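Local coordinates for phage terminase large subunit (PDB 7KS4), which probably acts as the ATP-driven motor and genome-cutting nuclease of viral DNA packaging, represented here by its N-terminal ATPase domain, at residues A[34-39]-A[174-179]; A[50-55]-A[178-183]; A[67-72]-A[146-151]; A[109-114]-A[129-134]. One frame throughout, in Å; residues are numbered along the deposited sequence. Where two conformers were deposited one is given.

In the fold
All four contacts belong to the eight-stranded mixed sheet of the ATPase domain or to a helix packed on it. Interactions 1 and 2 share Trp178 and Ala179 and are tied by the salt bridge from Arg38 NH2 to Glu55 OE1 (3.0 Å). Strand 150-153 joins them to interaction 3, since Leu180 N lies 3.0 Å from Val151 O. Interaction 3 in turn abuts interaction 4, with Ile70 N 2.9 Å from Arg133 O. Interaction 2 approaches the nucleotide most closely: Glu50 touches ADP, and the Ile182 side chain, in the conformer given, is about 5 Å from the bound magnesium ion. The side chains of Arg38 in interaction 1 and Phe132 in interaction 4 are both about 14 Å from ADP.

Interaction 1 of 4, residues A[34-39]-A[174-179]; sequences TAKRRV and VRDGWA
Arg38 reaches over the indole of Trp178, its NH2 3.4 Å from Trp178 CE3. The guanidinium stands almost upright on the ring, the two planes 80° apart, and presents its edge to the indole face. CZ lies 4.8 Å from the six-membered ring centroid, over the face, which meets the criterion for a cation-pi contact. Trp178 chi1 of 58° sets CG between its own backbone N and carbonyl carbon and holds the indole beneath this arginine. Beyond the ring, Arg38 also bonds to Ile30 O and pairs with Glu55, while Trp178 NE1 is bound by Glu59.

Arg37 folds back through a bend at chi2 (-73°), which brings NH1 to Gly177 O at 3.0 Å, in the carbonyl plane and on a lone pair. The same NH1 sits above the carbonyl plane of Lys36 O, 2.9 Å away, whereas Ala179 N reaches that oxygen from the opposite face at 2.8 Å. A water bridges Arg37 NH2 and Gly177 O. Lys36 crosses Asp176 at about a right angle; Lys36 NZ and Asp176 OD1 form a salt bridge at 3.1 Å, whose hydrogen bond is weak. Asp176, just past helix 161-175, closes it in a Schellman motif.

Arg38 N to Ala179 O, 3.0 Å, continues the backbone ladder. Helix 161-175 thus turns into strand 178-183, which pairs in parallel with strand 37-42 in the central sheet of a P-loop ATPase.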
loop_
_atom_site.group_PDB
_atom_site.type_symbol
_atom_site.label_atom_id
_atom_site.label_comp_id
_atom_site.label_asym_id
_atom_site.label_seq_id
_atom_site.Cartn_x
_atom_site.Cartn_y
_atom_site.Cartn_z
ATOM N N THR A 34 -0.656 -11.144 7.983
ATOM C CA THR A 34 -0.891 -10.373 9.195
ATOM C C THR A 34 0.350 -9.620 9.670
ATOM O O THR A 34 0.334 -9.048 10.765
ATOM C CB THR A 34 -1.390 -11.297 10.307
ATOM O OG1 THR A 34 -0.418 -12.326 10.540
ATOM C CG2 THR A 34 -2.724 -11.926 9.916
ATOM N N ALA A 35 1.417 -9.602 8.874
ATOM C CA ALA A 35 2.653 -8.950 9.289
ATOM C C ALA A 35 2.455 -7.442 9.411
ATOM O O ALA A 35 1.790 -6.813 8.584
ATOM C CB ALA A 35 3.772 -9.250 8.290
ATOM N N LYS A 36 3.046 -6.861 10.455
ATOM C CA LYS A 36 2.953 -5.419 10.643
ATOM C C LYS A 36 3.804 -4.650 9.643
ATOM O O LYS A 36 3.570 -3.454 9.450
ATOM C CB LYS A 36 3.352 -5.052 12.074
ATOM C CG LYS A 36 2.447 -5.683 13.115
ATOM C CD LYS A 36 1.758 -4.640 13.977
ATOM C CE LYS A 36 0.665 -5.262 14.839
ATOM N NZ LYS A 36 1.165 -6.401 15.661
ATOM N N ARG A 37 4.768 -5.310 8.997
ATOM C CA ARG A 37 5.584 -4.712 7.943
ATOM C C ARG A 37 5.491 -5.643 6.740
ATOM O O ARG A 37 6.154 -6.684 6.701
ATOM C CB ARG A 37 7.033 -4.525 8.378
ATOM C CG ARG A 37 7.198 -3.717 9.661
ATOM C CD ARG A 37 6.927 -2.231 9.447
ATOM N NE ARG A 37 7.083 -1.500 10.704
ATOM C CZ ARG A 37 6.087 -1.165 11.523
ATOM N NH1 ARG A 37 4.833 -1.485 11.232
ATOM N NH2 ARG A 37 6.350 -0.506 12.651
ATOM N N ARG A 38 4.665 -5.266 5.776
ATOM C CA ARG A 38 4.534 -5.989 4.520
ATOM C C ARG A 38 5.265 -5.210 3.439
ATOM O O ARG A 38 4.979 -4.025 3.222
ATOM C CB ARG A 38 3.062 -6.169 4.160
ATOM C CG ARG A 38 2.327 -7.152 5.061
ATOM C CD ARG A 38 0.832 -7.179 4.754
ATOM N NE ARG A 38 0.145 -5.965 5.187
ATOM C CZ ARG A 38 -1.142 -5.703 4.949
ATOM N NH1 ARG A 38 -1.889 -6.560 4.258
ATOM N NH2 ARG A 38 -1.681 -4.577 5.389
ATOM N N VAL A 39 6.192 -5.876 2.756
ATOM C CA VAL A 39 7.054 -5.257 1.761
ATOM C C VAL A 39 6.816 -6.003 0.453
ATOM O O VAL A 39 7.118 -7.200 0.355
ATOM C CB VAL A 39 8.534 -5.310 2.165
ATOM C CG1 VAL A 39 9.384 -4.472 1.216
ATOM C CG2 VAL A 39 8.725 -4.837 3.602
ATOM N N VAL A 174 3.775 3.873 17.918
ATOM C CA VAL A 174 2.933 4.298 19.036
ATOM C C VAL A 174 1.715 3.393 19.163
ATOM O O VAL A 174 1.525 2.713 20.178
ATOM C CB VAL A 174 2.512 5.765 18.856
ATOM C CG1 VAL A 174 1.501 6.181 19.918
ATOM C CG2 VAL A 174 3.720 6.650 18.908
ATOM N N ARG A 175 0.850 3.409 18.150
ATOM C CA ARG A 175 -0.352 2.593 18.144
ATOM C C ARG A 175 -0.108 1.197 17.598
ATOM O O ARG A 175 -1.070 0.491 17.287
ATOM C CB ARG A 175 -1.451 3.280 17.329
ATOM C CG ARG A 175 -2.433 4.072 18.175
ATOM C CD ARG A 175 -3.046 5.209 17.385
ATOM N NE ARG A 175 -4.494 5.265 17.540
ATOM C CZ ARG A 175 -5.294 6.047 16.820
ATOM N NH1 ARG A 175 -4.789 6.840 15.882
ATOM N NH2 ARG A 175 -6.603 6.034 17.032
ATOM N N ASP A 176 1.151 0.782 17.490
ATOM C CA ASP A 176 1.496 -0.506 16.901
ATOM C C ASP A 176 0.800 -0.669 15.553
ATOM O O ASP A 176 0.181 -1.694 15.256
ATOM C CB ASP A 176 1.143 -1.651 17.849
ATOM C CG ASP A 176 1.860 -2.938 17.495
ATOM O OD1 ASP A 176 1.253 -4.019 17.649
ATOM O OD2 ASP A 176 3.032 -2.866 17.067
ATOM N N GLY A 177 0.887 0.382 14.739
ATOM C CA GLY A 177 0.264 0.364 13.432
ATOM C C GLY A 177 1.076 -0.414 12.416
ATOM O O GLY A 177 2.246 -0.745 12.628
ATOM N N TRP A 178 0.435 -0.714 11.291
ATOM C CA TRP A 178 1.058 -1.517 10.256
ATOM C C TRP A 178 1.434 -0.660 9.059
ATOM O O TRP A 178 0.920 0.441 8.855
ATOM C CB TRP A 178 0.158 -2.678 9.814
ATOM C CG TRP A 178 -1.224 -2.357 9.272
ATOM C CD1 TRP A 178 -2.412 -2.506 9.938
ATOM C CD2 TRP A 178 -1.562 -1.902 7.952
ATOM N NE1 TRP A 178 -3.461 -2.170 9.118
ATOM C CE2 TRP A 178 -2.969 -1.796 7.894
ATOM C CE3 TRP A 178 -0.814 -1.569 6.814
ATOM C CZ2 TRP A 178 -3.636 -1.351 6.760
ATOM C CZ3 TRP A 178 -1.478 -1.138 5.688
ATOM C CH2 TRP A 178 -2.880 -1.037 5.664
ATOM N N ALA A 179 2.376 -1.184 8.282
ATOM C CA ALA A 179 2.879 -0.511 7.101
ATOM C C ALA A 179 2.831 -1.494 5.953
ATOM O O ALA A 179 3.229 -2.654 6.113
ATOM C CB ALA A 179 4.311 -0.010 7.294
HETATM O O HOH W 1 1.409 -4.556 7.156
HETATM O O HOH W 2 4.152 -0.689 14.517
#

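Interaction 2 of 4, residues A[50-55]-A[178-183]; sequences EAASVE and WALIIS
Ala52 meets Leu180 at the buried centre of this helix-on-sheet contact, its CB 4.0 Å from Leu180 CD2. That methyl also approaches the helix backbone, 3.9 Å from Ala52 CA, so a short side chain at this position lets the strand's leucine lie against the helix itself. For Leu180, chi1 of 177° carries CG away from its own backbone N and extends the branch toward Ala52. The Ile182 end is the thin part: its CD1 lies 4.1 Å from Ala52 CB in the conformer given, a touch that is less certain because a second conformer exists.

Toward Trp178 the contact is just as close but has a polar group beside it. Glu55 CB stands 3.9 Å from Trp178 CH2, touching the far end of the indole, and the carboxylate plane is perpendicular to the ring, with Glu55 OE1 4.0 Å from Trp178 CZ2. This is van der Waals contact alone; the buried carboxylate is satisfied by Arg38 and His31. Trp178 is partly exposed, unlike Ala52 and Leu180, and a sulfate, probably from the crystallisation liquor, lies about 3 Å from its side chain.

The whole contact buries only 189 Å², on axes 10.4 Å apart and nearly antiparallel at 166°. That spacing fits one layer of side chains between helix and sheet. Near the start of the same helix Glu50 touches ADP and pairs with Arg84 and Lys88. Helix 48-62, which follows the phosphate-binding loop, thus packs on a central strand in the three-layered arrangement of P-loop NTPases.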
loop_
_atom_site.group_PDB
_atom_site.type_symbol
_atom_site.label_atom_id
_atom_site.label_comp_id
_atom_site.label_asym_id
_atom_site.label_seq_id
_atom_site.Cartn_x
_atom_site.Cartn_y
_atom_site.Cartn_z
ATOM N N GLU A 50 -4.200 -1.226 -6.465
ATOM C CA GLU A 50 -5.531 -1.707 -6.124
ATOM C C GLU A 50 -5.531 -2.373 -4.756
ATOM O O GLU A 50 -6.412 -2.115 -3.924
ATOM C CB GLU A 50 -6.032 -2.682 -7.192
ATOM C CG GLU A 50 -7.532 -2.893 -7.160
ATOM C CD GLU A 50 -8.295 -1.671 -7.627
ATOM O OE1 GLU A 50 -7.653 -0.724 -8.127
ATOM O OE2 GLU A 50 -9.536 -1.659 -7.492
ATOM N N ALA A 51 -4.554 -3.250 -4.515
ATOM C CA ALA A 51 -4.489 -3.966 -3.247
ATOM C C ALA A 51 -4.309 -3.003 -2.084
ATOM O O ALA A 51 -4.943 -3.158 -1.031
ATOM C CB ALA A 51 -3.352 -4.982 -3.281
ATOM N N ALA A 52 -3.448 -2.000 -2.250
ATOM C CA ALA A 52 -3.267 -1.023 -1.186
ATOM C C ALA A 52 -4.560 -0.259 -0.921
ATOM O O ALA A 52 -4.899 0.016 0.232
ATOM C CB ALA A 52 -2.137 -0.060 -1.541
ATOM N N SER A 53 -5.286 0.109 -1.979
ATOM C CA SER A 53 -6.523 0.860 -1.786
ATOM C C SER A 53 -7.544 0.029 -1.023
ATOM O O SER A 53 -8.241 0.546 -0.139
ATOM C CB SER A 53 -7.081 1.320 -3.136
ATOM O OG SER A 53 -7.720 0.261 -3.838
ATOM N N VAL A 54 -7.627 -1.270 -1.326
ATOM C CA VAL A 54 -8.556 -2.141 -0.609
ATOM C C VAL A 54 -8.210 -2.195 0.870
ATOM O O VAL A 54 -9.101 -2.195 1.728
ATOM C CB VAL A 54 -8.559 -3.545 -1.236
ATOM C CG1 VAL A 54 -9.383 -4.523 -0.388
ATOM C CG2 VAL A 54 -9.123 -3.469 -2.653
ATOM N N GLU A 55 -6.915 -2.274 1.192
ATOM C CA GLU A 55 -6.499 -2.293 2.594
ATOM C C GLU A 55 -6.962 -1.039 3.321
ATOM O O GLU A 55 -7.476 -1.112 4.445
ATOM C CB GLU A 55 -4.976 -2.432 2.689
ATOM C CG GLU A 55 -4.441 -3.786 2.231
ATOM C CD GLU A 55 -4.531 -4.852 3.304
ATOM O OE1 GLU A 55 -4.527 -4.502 4.503
ATOM O OE2 GLU A 55 -4.618 -6.048 2.950
ATOM N N TRP A 178 0.435 -0.714 11.291
ATOM C CA TRP A 178 1.058 -1.517 10.256
ATOM C C TRP A 178 1.434 -0.660 9.059
ATOM O O TRP A 178 0.920 0.441 8.855
ATOM C CB TRP A 178 0.158 -2.678 9.814
ATOM C CG TRP A 178 -1.224 -2.357 9.272
ATOM C CD1 TRP A 178 -2.412 -2.506 9.938
ATOM C CD2 TRP A 178 -1.562 -1.902 7.952
ATOM N NE1 TRP A 178 -3.461 -2.170 9.118
ATOM C CE2 TRP A 178 -2.969 -1.796 7.894
ATOM C CE3 TRP A 178 -0.814 -1.569 6.814
ATOM C CZ2 TRP A 178 -3.636 -1.351 6.760
ATOM C CZ3 TRP A 178 -1.478 -1.138 5.688
ATOM C CH2 TRP A 178 -2.880 -1.037 5.664
ATOM N N ALA A 179 2.376 -1.184 8.282
ATOM C CA ALA A 179 2.879 -0.511 7.101
ATOM C C ALA A 179 2.831 -1.494 5.953
ATOM O O ALA A 179 3.229 -2.654 6.113
ATOM C CB ALA A 179 4.311 -0.010 7.294
ATOM N N LEU A 180 2.331 -1.027 4.816
ATOM C CA LEU A 180 2.420 -1.728 3.543
ATOM C C LEU A 180 3.359 -0.926 2.647
ATOM O O LEU A 180 3.028 0.186 2.230
ATOM C CB LEU A 180 1.037 -1.886 2.921
ATOM C CG LEU A 180 0.973 -2.530 1.543
ATOM C CD1 LEU A 180 1.594 -3.925 1.536
ATOM C CD2 LEU A 180 -0.488 -2.567 1.098
ATOM N N ILE A 181 4.525 -1.497 2.360
ATOM C CA ILE A 181 5.628 -0.811 1.696
ATOM C C ILE A 181 5.784 -1.459 0.333
ATOM O O ILE A 181 6.244 -2.601 0.233
ATOM C CB ILE A 181 6.916 -0.905 2.521
ATOM C CG1 ILE A 181 6.658 -0.341 3.925
ATOM C CG2 ILE A 181 8.072 -0.176 1.836
ATOM C CD1 ILE A 181 7.785 -0.603 4.912
ATOM N N ILE A 182 5.421 -0.732 -0.715
ATOM C CA ILE A 182 5.274 -1.299 -2.050
ATOM C C ILE A 182 6.086 -0.466 -3.029
ATOM O O ILE A 182 6.105 0.765 -2.950
ATOM C CB ILE A 182 3.789 -1.372 -2.483
ATOM C CG1 ILE A 182 3.160 0.020 -2.532
ATOM C CG2 ILE A 182 3.020 -2.245 -1.518
ATOM C CD1 ILE A 182 1.680 0.033 -2.905
ATOM N N SER A 183 6.766 -1.140 -3.954
ATOM C CA SER A 183 7.573 -0.408 -4.921
ATOM C C SER A 183 8.059 -1.332 -6.024
ATOM O O SER A 183 8.197 -2.541 -5.825
ATOM C CB SER A 183 8.793 0.240 -4.246
ATOM O OG SER A 183 9.404 1.205 -5.089
#

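Interaction 3 of 4, residues A[67-72]-A[146-151]; sequences QGWIIA and ATLDFV
Phe150 chi1 of 66° places CG between the backbone N and carbonyl carbon and folds the ring across the neighbouring strand, where Gly68 CA lies over its centre, 3.6 Å from the centroid. On the other face of the sheet Leu148, with chi1 of -68°, brings its two methyls up to the indole of Trp69 at about a right angle. Leu148 CD2 is 3.5 Å from Trp69 CD1 and sits over the five-membered ring, a CH-pi contact like that of the glycine. Ala146 CB adds a more distant touch at the six-membered ring.

Gln67 is held at three points. Its backbone N gives a bond of 2.8 Å to Asp149 OD2, using the anti lone pair of that oxygen; its O accepts Asp149 N at 2.7 Å, in the carbonyl plane; and the extended side chain sends NE2 to Thr147 O at 2.9 Å. The Asp149 carboxylate has a second partner in Arg175, which pairs with the same OD2.

Gln67 O also takes a weak bond from Phe150 N, at 3.3 Å. Trp69 N to Phe150 O is likewise weak, at 3.3 Å, although the parallel strands lie close together. Ile71 CD1 packs on Val151 CG2, 3.9 Å away, on the face that carries Trp69.

The shorter hydrogen bonds therefore cluster on Gln67, while apolar and CH-pi contacts run along the whole contact on both faces. The chemistry implies that Gln67 and Asp149 anchor the entry to the strand of the predicted Walker B motif, which begins at Phe150, with aromatic packing on both faces of the sheet.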
loop_
_atom_site.group_PDB
_atom_site.type_symbol
_atom_site.label_atom_id
_atom_site.label_comp_id
_atom_site.label_asym_id
_atom_site.label_seq_id
_atom_site.Cartn_x
_atom_site.Cartn_y
_atom_site.Cartn_z
ATOM N N GLN A 67 -6.717 5.955 11.605
ATOM C CA GLN A 67 -6.066 7.015 10.850
ATOM C C GLN A 67 -4.922 6.414 10.052
ATOM O O GLN A 67 -4.134 5.624 10.585
ATOM C CB GLN A 67 -5.556 8.130 11.771
ATOM C CG GLN A 67 -6.681 8.887 12.482
ATOM C CD GLN A 67 -6.178 10.042 13.326
ATOM O OE1 GLN A 67 -6.760 11.126 13.321
ATOM N NE2 GLN A 67 -5.098 9.814 14.064
ATOM N N GLY A 68 -4.833 6.792 8.781
ATOM C CA GLY A 68 -3.796 6.270 7.914
ATOM C C GLY A 68 -3.415 7.273 6.850
ATOM O O GLY A 68 -4.152 8.218 6.551
ATOM N N TRP A 69 -2.237 7.053 6.284
ATOM C CA TRP A 69 -1.714 7.852 5.190
ATOM C C TRP A 69 -1.312 6.930 4.052
ATOM O O TRP A 69 -0.913 5.785 4.281
ATOM C CB TRP A 69 -0.458 8.653 5.592
ATOM C CG TRP A 69 -0.659 9.790 6.542
ATOM C CD1 TRP A 69 -1.832 10.228 7.081
ATOM C CD2 TRP A 69 0.369 10.639 7.068
ATOM N NE1 TRP A 69 -1.597 11.303 7.914
ATOM C CE2 TRP A 69 -0.254 11.573 7.919
ATOM C CE3 TRP A 69 1.756 10.697 6.899
ATOM C CZ2 TRP A 69 0.466 12.557 8.600
ATOM C CZ3 TRP A 69 2.468 11.674 7.574
ATOM C CH2 TRP A 69 1.822 12.589 8.414
ATOM N N ILE A 70 -1.408 7.440 2.830
ATOM C CA ILE A 70 -0.646 6.914 1.705
ATOM C C ILE A 70 0.379 7.972 1.327
ATOM O O ILE A 70 0.030 9.141 1.115
ATOM C CB ILE A 70 -1.539 6.536 0.505
ATOM C CG1 ILE A 70 -0.669 5.984 -0.646
ATOM C CG2 ILE A 70 -2.399 7.710 0.062
ATOM C CD1 ILE A 70 -0.159 7.021 -1.663
ATOM N N ILE A 71 1.644 7.569 1.275
ATOM C CA ILE A 71 2.749 8.465 0.962
ATOM C C ILE A 71 3.399 7.970 -0.319
ATOM O O ILE A 71 3.711 6.780 -0.441
ATOM C CB ILE A 71 3.781 8.524 2.103
ATOM C CG1 ILE A 71 3.067 8.638 3.452
ATOM C CG2 ILE A 71 4.752 9.698 1.867
ATOM C CD1 ILE A 71 3.991 8.603 4.644
ATOM N N ALA A 72 3.597 8.876 -1.263
ATOM C CA ALA A 72 4.297 8.599 -2.508
ATOM C C ALA A 72 5.411 9.609 -2.682
ATOM O O ALA A 72 5.537 10.554 -1.894
ATOM C CB ALA A 72 3.330 8.656 -3.703
ATOM N N ALA A 146 1.620 12.099 12.770
ATOM C CA ALA A 146 0.344 12.036 13.469
ATOM C C ALA A 146 0.164 10.577 13.877
ATOM O O ALA A 146 0.793 9.700 13.292
ATOM C CB ALA A 146 -0.802 12.505 12.585
ATOM N N THR A 147 -0.682 10.302 14.866
ATOM C CA THR A 147 -0.830 8.940 15.381
ATOM C C THR A 147 -1.533 8.085 14.338
ATOM O O THR A 147 -2.763 8.108 14.225
ATOM C CB THR A 147 -1.607 8.931 16.693
ATOM O OG1 THR A 147 -2.761 9.772 16.577
ATOM C CG2 THR A 147 -0.727 9.403 17.842
ATOM N N LEU A 148 -0.749 7.302 13.601
ATOM C CA LEU A 148 -1.245 6.484 12.502
ATOM C C LEU A 148 -1.474 5.048 12.945
ATOM O O LEU A 148 -0.639 4.451 13.628
ATOM C CB LEU A 148 -0.257 6.491 11.334
ATOM C CG LEU A 148 -0.092 7.808 10.582
ATOM C CD1 LEU A 148 0.916 7.636 9.476
ATOM C CD2 LEU A 148 -1.414 8.302 10.014
ATOM N N ASP A 149 -2.606 4.494 12.532
ATOM C CA ASP A 149 -2.837 3.068 12.660
ATOM C C ASP A 149 -2.321 2.288 11.461
ATOM O O ASP A 149 -2.074 1.082 11.580
ATOM C CB ASP A 149 -4.327 2.805 12.846
ATOM C CG ASP A 149 -4.882 3.552 14.021
ATOM O OD1 ASP A 149 -4.573 3.137 15.156
ATOM O OD2 ASP A 149 -5.576 4.574 13.816
ATOM N N PHE A 150 -2.163 2.939 10.313
ATOM C CA PHE A 150 -1.642 2.250 9.144
ATOM C C PHE A 150 -1.056 3.275 8.188
ATOM O O PHE A 150 -1.430 4.449 8.197
ATOM C CB PHE A 150 -2.722 1.409 8.448
ATOM C CG PHE A 150 -3.842 2.218 7.832
ATOM C CD1 PHE A 150 -3.858 2.475 6.464
ATOM C CD2 PHE A 150 -4.888 2.694 8.609
ATOM C CE1 PHE A 150 -4.889 3.205 5.880
ATOM C CE2 PHE A 150 -5.938 3.423 8.025
ATOM C CZ PHE A 150 -5.930 3.677 6.660
ATOM N N VAL A 151 -0.134 2.809 7.351
ATOM C CA VAL A 151 0.478 3.669 6.348
ATOM C C VAL A 151 0.793 2.826 5.128
ATOM O O VAL A 151 1.159 1.652 5.244
ATOM C CB VAL A 151 1.745 4.372 6.879
ATOM C CG1 VAL A 151 2.818 3.351 7.241
ATOM C CG2 VAL A 151 2.268 5.357 5.858
#

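Interaction 4 of 4, residues A[109-114]-A[129-134]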
loop_
_atom_site.group_PDB
_atom_site.type_symbol
_atom_site.label_atom_id
_atom_site.label_comp_id
_atom_site.label_asym_id
_atom_site.label_seq_id
_atom_site.Cartn_x
_atom_site.Cartn_y
_atom_site.Cartn_z
ATOM N N ARG A 109 -7.679 14.719 1.713
ATOM C CA ARG A 109 -8.161 14.343 3.035
ATOM C C ARG A 109 -9.529 13.691 2.893
ATOM O O ARG A 109 -10.462 14.301 2.358
ATOM C CB ARG A 109 -8.236 15.557 3.962
ATOM C CG ARG A 109 -8.281 15.196 5.437
ATOM C CD ARG A 109 -8.575 16.409 6.298
ATOM N NE ARG A 109 -8.581 16.081 7.719
ATOM C CZ ARG A 109 -9.181 16.809 8.657
ATOM N NH1 ARG A 109 -9.840 17.915 8.333
ATOM N NH2 ARG A 109 -9.128 16.423 9.925
ATOM N N LEU A 110 -9.639 12.456 3.369
ATOM C CA LEU A 110 -10.871 11.688 3.308
ATOM C C LEU A 110 -11.280 11.316 4.725
ATOM O O LEU A 110 -10.470 10.781 5.490
ATOM C CB LEU A 110 -10.677 10.439 2.444
ATOM C CG LEU A 110 -11.866 9.489 2.295
ATOM C CD1 LEU A 110 -13.021 10.142 1.560
ATOM C CD2 LEU A 110 -11.414 8.212 1.590
ATOM N N LEU A 111 -12.533 11.598 5.071
ATOM C CA LEU A 111 -13.074 11.331 6.397
ATOM C C LEU A 111 -14.274 10.401 6.284
ATOM O O LEU A 111 -15.156 10.615 5.446
ATOM C CB LEU A 111 -13.498 12.633 7.089
ATOM C CG LEU A 111 -12.399 13.679 7.274
ATOM C CD1 LEU A 111 -12.981 14.931 7.901
ATOM C CD2 LEU A 111 -11.273 13.134 8.124
ATOM N N VAL A 112 -14.315 9.380 7.131
ATOM C CA VAL A 112 -15.479 8.509 7.243
ATOM C C VAL A 112 -16.032 8.693 8.651
ATOM O O VAL A 112 -15.474 8.176 9.625
ATOM C CB VAL A 112 -15.142 7.040 6.960
ATOM C CG1 VAL A 112 -16.397 6.199 7.038
ATOM C CG2 VAL A 112 -14.482 6.896 5.594
ATOM N N HIS A 113 -17.132 9.431 8.767
ATOM C CA HIS A 113 -17.757 9.663 10.060
ATOM C C HIS A 113 -18.654 8.484 10.414
ATOM O O HIS A 113 -19.469 8.052 9.595
ATOM C CB HIS A 113 -18.571 10.957 10.034
ATOM C CG HIS A 113 -17.769 12.171 9.677
ATOM N ND1 HIS A 113 -16.771 12.668 10.486
ATOM C CD2 HIS A 113 -17.829 12.995 8.603
ATOM C CE1 HIS A 113 -16.242 13.740 9.923
ATOM N NE2 HIS A 113 -16.868 13.961 8.780
ATOM N N HIS A 114 -18.512 7.978 11.638
ATOM C CA HIS A 114 -19.305 6.862 12.140
ATOM C C HIS A 114 -20.272 7.372 13.198
ATOM O O HIS A 114 -19.867 8.093 14.117
ATOM C CB HIS A 114 -18.408 5.778 12.736
ATOM C CG HIS A 114 -17.578 5.066 11.720
ATOM N ND1 HIS A 114 -17.974 3.881 11.141
ATOM C CD2 HIS A 114 -16.383 5.378 11.166
ATOM C CE1 HIS A 114 -17.052 3.487 10.280
ATOM N NE2 HIS A 114 -16.078 4.380 10.272
ATOM N N THR A 129 -14.502 9.086 13.859
ATOM C CA THR A 129 -14.164 9.519 12.506
ATOM C C THR A 129 -12.854 8.852 12.101
ATOM O O THR A 129 -11.817 9.074 12.732
ATOM C CB THR A 129 -14.058 11.043 12.427
ATOM O OG1 THR A 129 -15.344 11.622 12.683
ATOM C CG2 THR A 129 -13.586 11.488 11.046
ATOM N N SER A 130 -12.922 8.015 11.072
ATOM C CA SER A 130 -11.733 7.490 10.419
ATOM C C SER A 130 -11.215 8.511 9.415
ATOM O O SER A 130 -11.989 9.252 8.805
ATOM C CB SER A 130 -12.052 6.174 9.716
ATOM O OG SER A 130 -12.716 5.291 10.592
ATOM N N GLU A 131 -9.891 8.550 9.248
ATOM C CA GLU A 131 -9.254 9.565 8.420
ATOM C C GLU A 131 -8.160 8.943 7.563
ATOM O O GLU A 131 -7.355 8.146 8.055
ATOM C CB GLU A 131 -8.650 10.681 9.280
ATOM C CG GLU A 131 -8.006 11.778 8.471
ATOM C CD GLU A 131 -7.635 12.981 9.315
ATOM O OE1 GLU A 131 -7.868 12.949 10.541
ATOM O OE2 GLU A 131 -7.109 13.957 8.748
ATOM N N PHE A 132 -8.129 9.326 6.288
ATOM C CA PHE A 132 -7.122 8.850 5.348
ATOM C C PHE A 132 -6.624 10.032 4.536
ATOM O O PHE A 132 -7.429 10.772 3.962
ATOM C CB PHE A 132 -7.700 7.772 4.426
ATOM C CG PHE A 132 -6.698 7.152 3.490
ATOM C CD1 PHE A 132 -5.667 6.365 3.979
ATOM C CD2 PHE A 132 -6.811 7.323 2.118
ATOM C CE1 PHE A 132 -4.747 5.776 3.119
ATOM C CE2 PHE A 132 -5.899 6.737 1.251
ATOM C CZ PHE A 132 -4.870 5.960 1.752
ATOM N N ARG A 133 -5.305 10.210 4.493
ATOM C CA ARG A 133 -4.707 11.339 3.799
ATOM C C ARG A 133 -3.666 10.865 2.803
ATOM O O ARG A 133 -2.994 9.853 3.013
ATOM C CB ARG A 133 -4.031 12.310 4.756
ATOM C CG ARG A 133 -4.979 13.138 5.582
ATOM C CD ARG A 133 -4.560 14.594 5.554
ATOM N NE ARG A 133 -4.918 15.278 6.785
ATOM C CZ ARG A 133 -4.838 16.591 6.956
ATOM N NH1 ARG A 133 -5.184 17.123 8.115
ATOM N NH2 ARG A 133 -4.422 17.366 5.962
ATOM N N GLY A 134 -3.537 11.624 1.720
ATOM C CA GLY A 134 -2.424 11.465 0.805
ATOM C C GLY A 134 -1.301 12.423 1.169
ATOM O O GLY A 134 -1.540 13.567 1.546
#
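Arg109 and Arg133 share the carboxylate of Glu131 and form with it a salt-bridge network on one face of the hairpin. Arg109 is extended from CG to NE, with chi1 of -161°, and its NE meets Glu131 OE2 at 2.8 Å along a nearly straight N-H line of 170°. The oxygen lies in the guanidinium plane, although the donor stands above the carboxylate plane. Arg133 NE comes to the same OE2 nearly end-on at 3.2 Å, on the other side of the carboxylate plane from Arg109 NE. The two guanidinium groups come together around this acceptor, Arg109 NE lying 3.6 Å from Arg133 NH1 with the planes 39° apart.

A separate, uncharged side-chain hydrogen bond on this face joins His113 ND1 to Thr129 OG1 at 2.8 Å; the hydroxyl lies at the ring edge, near its plane. Gln102 binds His113 NE2.

The backbone bonds are those of regular antiparallel pairing: Leu110 with Phe132 and Val112 with Ser130 form hydrogen-bonded pairs, among them Leu110 N to Phe132 O at 2.8 Å.

Apolar contacts complete the set. Leu111 CD2 lies along the stem of Glu131, 3.6 Å from its CG, while Leu110, Val112 and Phe132 occupy the other face and pack on helices 48-62 and 75-92.

Leu111 apart, one face is mainly charged and polar; the other, Ser130 apart, is mainly apolar. Glu131 OE2, accepting from both arginines, ties the strands together and probably lets the two guanidinium groups lie this close.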